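Local coordinates for Nitrate/nitrite binding protein NrtA (Synechocystis sp., PDB 2G29) that binds nitrate as the periplasmic substrate-binding protein of the NrtABCD ABC transporter, which takes up nitrate and probably nitrite, at residues A[141-146]-A[172-177]; A[155-160]-A[185-190]. All blocks are in the same frame, centred on the assembly; numbering follows the deposited sequence.

Contact 1: A[141-146]-A[172-177]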
loop_
_atom_site.group_PDB
_atom_site.type_symbol
_atom_site.label_atom_id
_atom_site.label_comp_id
_atom_site.label_asym_id
_atom_site.label_seq_id
_atom_site.Cartn_x
_atom_site.Cartn_y
_atom_site.Cartn_z
ATOM N N THR A 141 -2.000 9.925 -17.344
ATOM C CA THR A 141 -2.379 10.559 -16.085
ATOM C C THR A 141 -3.621 11.429 -16.228
ATOM O O THR A 141 -4.276 11.706 -15.236
ATOM C CB THR A 141 -1.232 11.406 -15.488
ATOM O OG1 THR A 141 -0.883 12.428 -16.422
ATOM C CG2 THR A 141 0.011 10.525 -15.213
ATOM N N ASP A 142 -3.950 11.864 -17.448
ATOM C CA ASP A 142 -5.165 12.673 -17.642
ATOM C C ASP A 142 -6.338 11.735 -17.967
ATOM O O ASP A 142 -6.480 11.218 -19.071
ATOM C CB ASP A 142 -4.943 13.700 -18.766
ATOM C CG ASP A 142 -6.182 14.518 -19.062
ATOM O OD1 ASP A 142 -7.179 14.436 -18.313
ATOM O OD2 ASP A 142 -6.172 15.262 -20.073
ATOM N N ALA A 143 -7.183 11.520 -16.970
ATOM C CA ALA A 143 -8.327 10.631 -17.104
ATOM C C ALA A 143 -9.532 11.223 -17.853
ATOM O O ALA A 143 -10.476 10.492 -18.151
ATOM C CB ALA A 143 -8.770 10.177 -15.687
ATOM N N ALA A 144 -9.508 12.524 -18.158
ATOM C CA ALA A 144 -10.673 13.155 -18.792
ATOM C C ALA A 144 -11.308 12.454 -20.003
ATOM O O ALA A 144 -12.531 12.440 -20.128
ATOM C CB ALA A 144 -10.353 14.615 -19.136
ATOM N N PRO A 145 -10.499 11.877 -20.910
ATOM C CA PRO A 145 -11.078 11.185 -22.076
ATOM C C PRO A 145 -12.015 10.035 -21.698
ATOM O O PRO A 145 -12.873 9.608 -22.491
ATOM C CB PRO A 145 -9.851 10.692 -22.849
ATOM C CG PRO A 145 -8.751 10.664 -21.813
ATOM C CD PRO A 145 -9.035 11.911 -21.003
ATOM N N LEU A 146 -11.870 9.516 -20.486
ATOM C CA LEU A 146 -12.737 8.425 -20.054
ATOM C C LEU A 146 -14.165 8.863 -19.788
ATOM O O LEU A 146 -15.066 8.035 -19.740
ATOM C CB LEU A 146 -12.171 7.772 -18.785
ATOM C CG LEU A 146 -10.829 7.082 -18.974
ATOM C CD1 LEU A 146 -10.379 6.586 -17.580
ATOM C CD2 LEU A 146 -10.921 5.898 -19.945
ATOM N N ARG A 172 -9.741 7.001 -7.279
ATOM C CA ARG A 172 -10.714 8.087 -7.143
ATOM C C ARG A 172 -10.032 9.427 -7.390
ATOM O O ARG A 172 -10.629 10.331 -7.988
ATOM C CB ARG A 172 -11.324 8.118 -5.752
ATOM C CG ARG A 172 -12.309 7.001 -5.496
ATOM C CD ARG A 172 -12.798 7.030 -4.063
ATOM N NE ARG A 172 -13.843 6.016 -3.889
ATOM C CZ ARG A 172 -15.121 6.289 -3.605
ATOM N NH1 ARG A 172 -15.536 7.550 -3.430
ATOM N NH2 ARG A 172 -16.001 5.293 -3.588
ATOM N N TYR A 173 -8.788 9.596 -6.941
ATOM C CA TYR A 173 -8.092 10.873 -7.147
ATOM C C TYR A 173 -7.866 11.131 -8.637
ATOM O O TYR A 173 -8.083 12.242 -9.146
ATOM C CB TYR A 173 -6.741 10.854 -6.384
ATOM C CG TYR A 173 -6.060 12.189 -6.310
ATOM C CD1 TYR A 173 -6.195 12.990 -5.176
ATOM C CD2 TYR A 173 -5.378 12.717 -7.424
ATOM C CE1 TYR A 173 -5.674 14.288 -5.142
ATOM C CE2 TYR A 173 -4.888 14.030 -7.401
ATOM C CZ TYR A 173 -5.034 14.804 -6.271
ATOM O OH TYR A 173 -4.632 16.141 -6.199
ATOM N N TRP A 174 -7.434 10.088 -9.337
ATOM C CA TRP A 174 -7.147 10.174 -10.766
ATOM C C TRP A 174 -8.422 10.470 -11.550
ATOM O O TRP A 174 -8.435 11.360 -12.428
ATOM C CB TRP A 174 -6.497 8.849 -11.194
ATOM C CG TRP A 174 -6.330 8.579 -12.693
ATOM C CD1 TRP A 174 -5.475 9.191 -13.566
ATOM C CD2 TRP A 174 -6.963 7.538 -13.410
ATOM N NE1 TRP A 174 -5.533 8.579 -14.787
ATOM C CE2 TRP A 174 -6.449 7.564 -14.731
ATOM C CE3 TRP A 174 -7.928 6.582 -13.085
ATOM C CZ2 TRP A 174 -6.870 6.655 -15.714
ATOM C CZ3 TRP A 174 -8.342 5.690 -14.046
ATOM C CH2 TRP A 174 -7.817 5.733 -15.358
ATOM N N LEU A 175 -9.510 9.765 -11.231
ATOM C CA LEU A 175 -10.763 9.961 -11.967
ATOM C C LEU A 175 -11.347 11.320 -11.650
ATOM O O LEU A 175 -11.838 12.007 -12.549
ATOM C CB LEU A 175 -11.780 8.842 -11.673
ATOM C CG LEU A 175 -11.386 7.502 -12.321
ATOM C CD1 LEU A 175 -12.164 6.338 -11.715
ATOM C CD2 LEU A 175 -11.644 7.566 -13.837
ATOM N N ALA A 176 -11.252 11.747 -10.400
ATOM C CA ALA A 176 -11.768 13.047 -10.033
ATOM C C ALA A 176 -10.980 14.172 -10.686
ATOM O O ALA A 176 -11.582 15.169 -11.085
ATOM C CB ALA A 176 -11.769 13.210 -8.500
ATOM N N ALA A 177 -9.658 14.049 -10.791
ATOM C CA ALA A 177 -8.858 15.103 -11.443
ATOM C C ALA A 177 -9.322 15.194 -12.894
ATOM O O ALA A 177 -9.256 16.271 -13.510
ATOM C CB ALA A 177 -7.364 14.749 -11.392
HETATM O O HOH W 1 -6.689 12.586 -14.227
#
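The loop at Ala143 runs past the last turns of helix 166-177, with the CA atoms of Ala143 and Leu175 only 5.7 Å apart. Ala143 points its methyl at the helix and sets it over one face of the Trp174 indole. Its CB lies 3.7 Å from the centroid of the five-membered ring and 15° off the ring normal, a CH-pi contact. The same methyl also packs against the carbonyl oxygen of Trp174.

Trp174 reaches the loop because its CG stands anti to the backbone N (chi1 169°), which swings the indole toward residues 141-146. Thr141 O sits at the indole edge, near the ring plane, 3.2 Å from Trp174 CD1. The indole NE1 hydrogen-bonds to Gly140 O, just before the loop segment, so this buried polar atom is satisfied. Strands 126-130 and 225-229 also meet the ring, through Ile128, Ala227 and Leu228.

The helix belongs to the beta-alpha-beta unit of strand 157-160, helix 166-177 and strand 187-190. The loop joins strand 126-130 to helix 146-151. Two turns shape it: an Asx turn, with Ala144 N bonded to Asp142 OD1 from above the carboxylate plane, and a type I turn from Ala143 to Leu146.

Leu146 crosses Trp174 at about a right angle. Its CD1 touches the six-membered ring at Trp174 CH2, 3.5 Å away, and meets Leu175 CD2 at 4.1 Å. A water joins the two backbones. It donates to Thr141 O (2.8 Å) and Trp174 O (2.8 Å) and accepts from Ala143 N.

Contact 2: A[155-160]-A[185-190]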
loop_
_atom_site.group_PDB
_atom_site.type_symbol
_atom_site.label_atom_id
_atom_site.label_comp_id
_atom_site.label_asym_id
_atom_site.label_seq_id
_atom_site.Cartn_x
_atom_site.Cartn_y
_atom_site.Cartn_z
ATOM N N ASP A 155 -23.753 1.541 -16.021
ATOM C CA ASP A 155 -23.168 1.441 -14.675
ATOM C C ASP A 155 -21.740 0.917 -14.677
ATOM O O ASP A 155 -21.446 -0.179 -14.163
ATOM C CB ASP A 155 -24.074 0.586 -13.800
ATOM C CG ASP A 155 -25.452 1.178 -13.696
ATOM O OD1 ASP A 155 -25.539 2.377 -13.367
ATOM O OD2 ASP A 155 -26.446 0.473 -13.965
ATOM N N PRO A 156 -20.825 1.711 -15.244
ATOM C CA PRO A 156 -19.414 1.326 -15.312
ATOM C C PRO A 156 -18.819 1.202 -13.922
ATOM O O PRO A 156 -19.040 2.050 -13.048
ATOM C CB PRO A 156 -18.758 2.444 -16.130
ATOM C CG PRO A 156 -19.671 3.630 -15.959
ATOM C CD PRO A 156 -21.058 3.033 -15.864
ATOM N N LYS A 157 -18.050 0.143 -13.728
ATOM C CA LYS A 157 -17.415 -0.076 -12.439
ATOM C C LYS A 157 -15.911 0.107 -12.548
ATOM O O LYS A 157 -15.303 -0.149 -13.589
ATOM C CB LYS A 157 -17.661 -1.516 -11.957
ATOM C CG LYS A 157 -19.123 -1.987 -11.882
ATOM C CD LYS A 157 -19.939 -1.105 -10.965
ATOM C CE LYS A 157 -21.344 -1.660 -10.737
ATOM N NZ LYS A 157 -22.148 -0.788 -9.807
ATOM N N VAL A 158 -15.304 0.576 -11.467
ATOM C CA VAL A 158 -13.847 0.632 -11.436
ATOM C C VAL A 158 -13.481 -0.159 -10.167
ATOM O O VAL A 158 -14.125 -0.014 -9.108
ATOM C CB VAL A 158 -13.287 2.055 -11.383
ATOM C CG1 VAL A 158 -13.808 2.859 -12.582
ATOM C CG2 VAL A 158 -13.650 2.711 -10.112
ATOM N N ALA A 159 -12.475 -1.019 -10.262
ATOM C CA ALA A 159 -12.136 -1.841 -9.098
ATOM C C ALA A 159 -10.963 -1.327 -8.292
ATOM O O ALA A 159 -9.967 -0.839 -8.843
ATOM C CB ALA A 159 -11.830 -3.280 -9.529
ATOM N N MET A 160 -11.108 -1.443 -6.976
ATOM C CA MET A 160 -10.066 -1.073 -6.034
ATOM C C MET A 160 -10.006 -2.209 -5.021
ATOM O O MET A 160 -10.729 -3.208 -5.134
ATOM C CB MET A 160 -10.283 0.310 -5.436
ATOM C CG MET A 160 -11.684 0.645 -4.964
ATOM S SD MET A 160 -12.102 -0.252 -3.440
ATOM C CE MET A 160 -13.811 0.369 -3.129
ATOM N N ASP A 185 -20.606 9.104 -12.400
ATOM C CA ASP A 185 -20.012 8.663 -13.651
ATOM C C ASP A 185 -19.489 7.225 -13.611
ATOM O O ASP A 185 -19.250 6.609 -14.659
ATOM C CB ASP A 185 -18.891 9.615 -14.027
ATOM C CG ASP A 185 -19.374 11.059 -14.112
ATOM O OD1 ASP A 185 -20.244 11.337 -14.971
ATOM O OD2 ASP A 185 -18.928 11.899 -13.314
ATOM N N PHE A 186 -19.293 6.704 -12.402
ATOM C CA PHE A 186 -18.827 5.328 -12.218
ATOM C C PHE A 186 -19.073 4.939 -10.778
ATOM O O PHE A 186 -19.369 5.803 -9.943
ATOM C CB PHE A 186 -17.330 5.210 -12.519
ATOM C CG PHE A 186 -16.479 5.980 -11.579
ATOM C CD1 PHE A 186 -15.964 5.388 -10.420
ATOM C CD2 PHE A 186 -16.230 7.330 -11.813
ATOM C CE1 PHE A 186 -15.230 6.128 -9.523
ATOM C CE2 PHE A 186 -15.488 8.089 -10.917
ATOM C CZ PHE A 186 -14.981 7.467 -9.748
ATOM N N SER A 187 -18.975 3.644 -10.498
ATOM C CA SER A 187 -19.127 3.129 -9.131
ATOM C C SER A 187 -17.864 2.332 -8.834
ATOM O O SER A 187 -17.296 1.717 -9.743
ATOM C CB SER A 187 -20.320 2.170 -9.016
ATOM O OG SER A 187 -21.535 2.794 -9.390
ATOM N N THR A 188 -17.417 2.365 -7.576
ATOM C CA THR A 188 -16.257 1.580 -7.195
ATOM C C THR A 188 -16.727 0.225 -6.699
ATOM O O THR A 188 -17.827 0.088 -6.138
ATOM C CB THR A 188 -15.400 2.266 -6.081
ATOM O OG1 THR A 188 -16.232 2.637 -4.984
ATOM C CG2 THR A 188 -14.652 3.477 -6.625
ATOM N N ILE A 189 -15.924 -0.804 -6.965
ATOM C CA ILE A 189 -16.207 -2.152 -6.468
ATOM C C ILE A 189 -14.906 -2.666 -5.865
ATOM O O ILE A 189 -13.826 -2.196 -6.234
ATOM C CB ILE A 189 -16.676 -3.153 -7.562
ATOM C CG1 ILE A 189 -15.640 -3.329 -8.683
ATOM C CG2 ILE A 189 -18.013 -2.668 -8.152
ATOM C CD1 ILE A 189 -15.990 -4.521 -9.626
ATOM N N VAL A 190 -15.008 -3.613 -4.935
ATOM C CA VAL A 190 -13.817 -4.206 -4.320
ATOM C C VAL A 190 -13.504 -5.552 -4.956
ATOM O O VAL A 190 -14.399 -6.389 -5.074
ATOM C CB VAL A 190 -14.055 -4.466 -2.828
ATOM C CG1 VAL A 190 -12.839 -5.174 -2.218
ATOM C CG2 VAL A 190 -14.319 -3.160 -2.101
#
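Lys157 has CG anti to its carbonyl carbon and a second bend at chi2 (-58°), which fold its chain across strand 187-190. Its CD meets Ile189 CG2 at 3.8 Å, and its NZ stops 3.6 Å from Ser187 CB. With the chain cut back to CB, as in an alanine, Ile189 CG2 and Ser187 CB would probably lose the methylenes that lie against them. Met160 is bent too (chi2 72°), and its CE lies 3.7 Å from Val190 CG2 and near Thr188 OG1. Arg172 of helix 166-177 hydrogen-bonds that hydroxyl. On the same face of the sheet Val158 CG2 touches Phe186 CD1 at 3.6 Å and also Thr188 CG2. Phe150 packs on Val158 and Phe186.

The strands are parallel neighbours, the first and last strands of a right-handed beta-alpha-beta crossover. Strand 187-190 is an edge strand of its mixed sheet. Four backbone bonds join them, among them Ser187 N to Pro156 O (3.0 Å) and Met160 N to Ile189 O (2.9 Å, 166° at the hydrogen). Each accepting carbonyl also takes a CA-H...O contact, as Ser187 O does from Lys157 CA. The backbone polar groups thus fix the register, while Val158 and Phe186 pack under the helix and Thr188 ties to it.

How the contacts relate
The centres of contact 1 and contact 2 are 13 Å apart, on the same side of the chain's centre. Their segments alternate along the chain: 141-146, 155-160, 172-177, then 185-190. Helix 166-177 links them, since it follows strand 157-160 and precedes strand 187-190. Leu175 shows this directly. Its CD2 faces the loop, while its CD1 packs on Phe186 CZ at 3.6 Å and on Val158 CG1. Contact 1 packs the helix against the loop before helix 146-151; contact 2 pairs the strands beneath it. The nitrate-binding residue His167 lies at the start of this helix, close to Met160, so the unit borders the binding site.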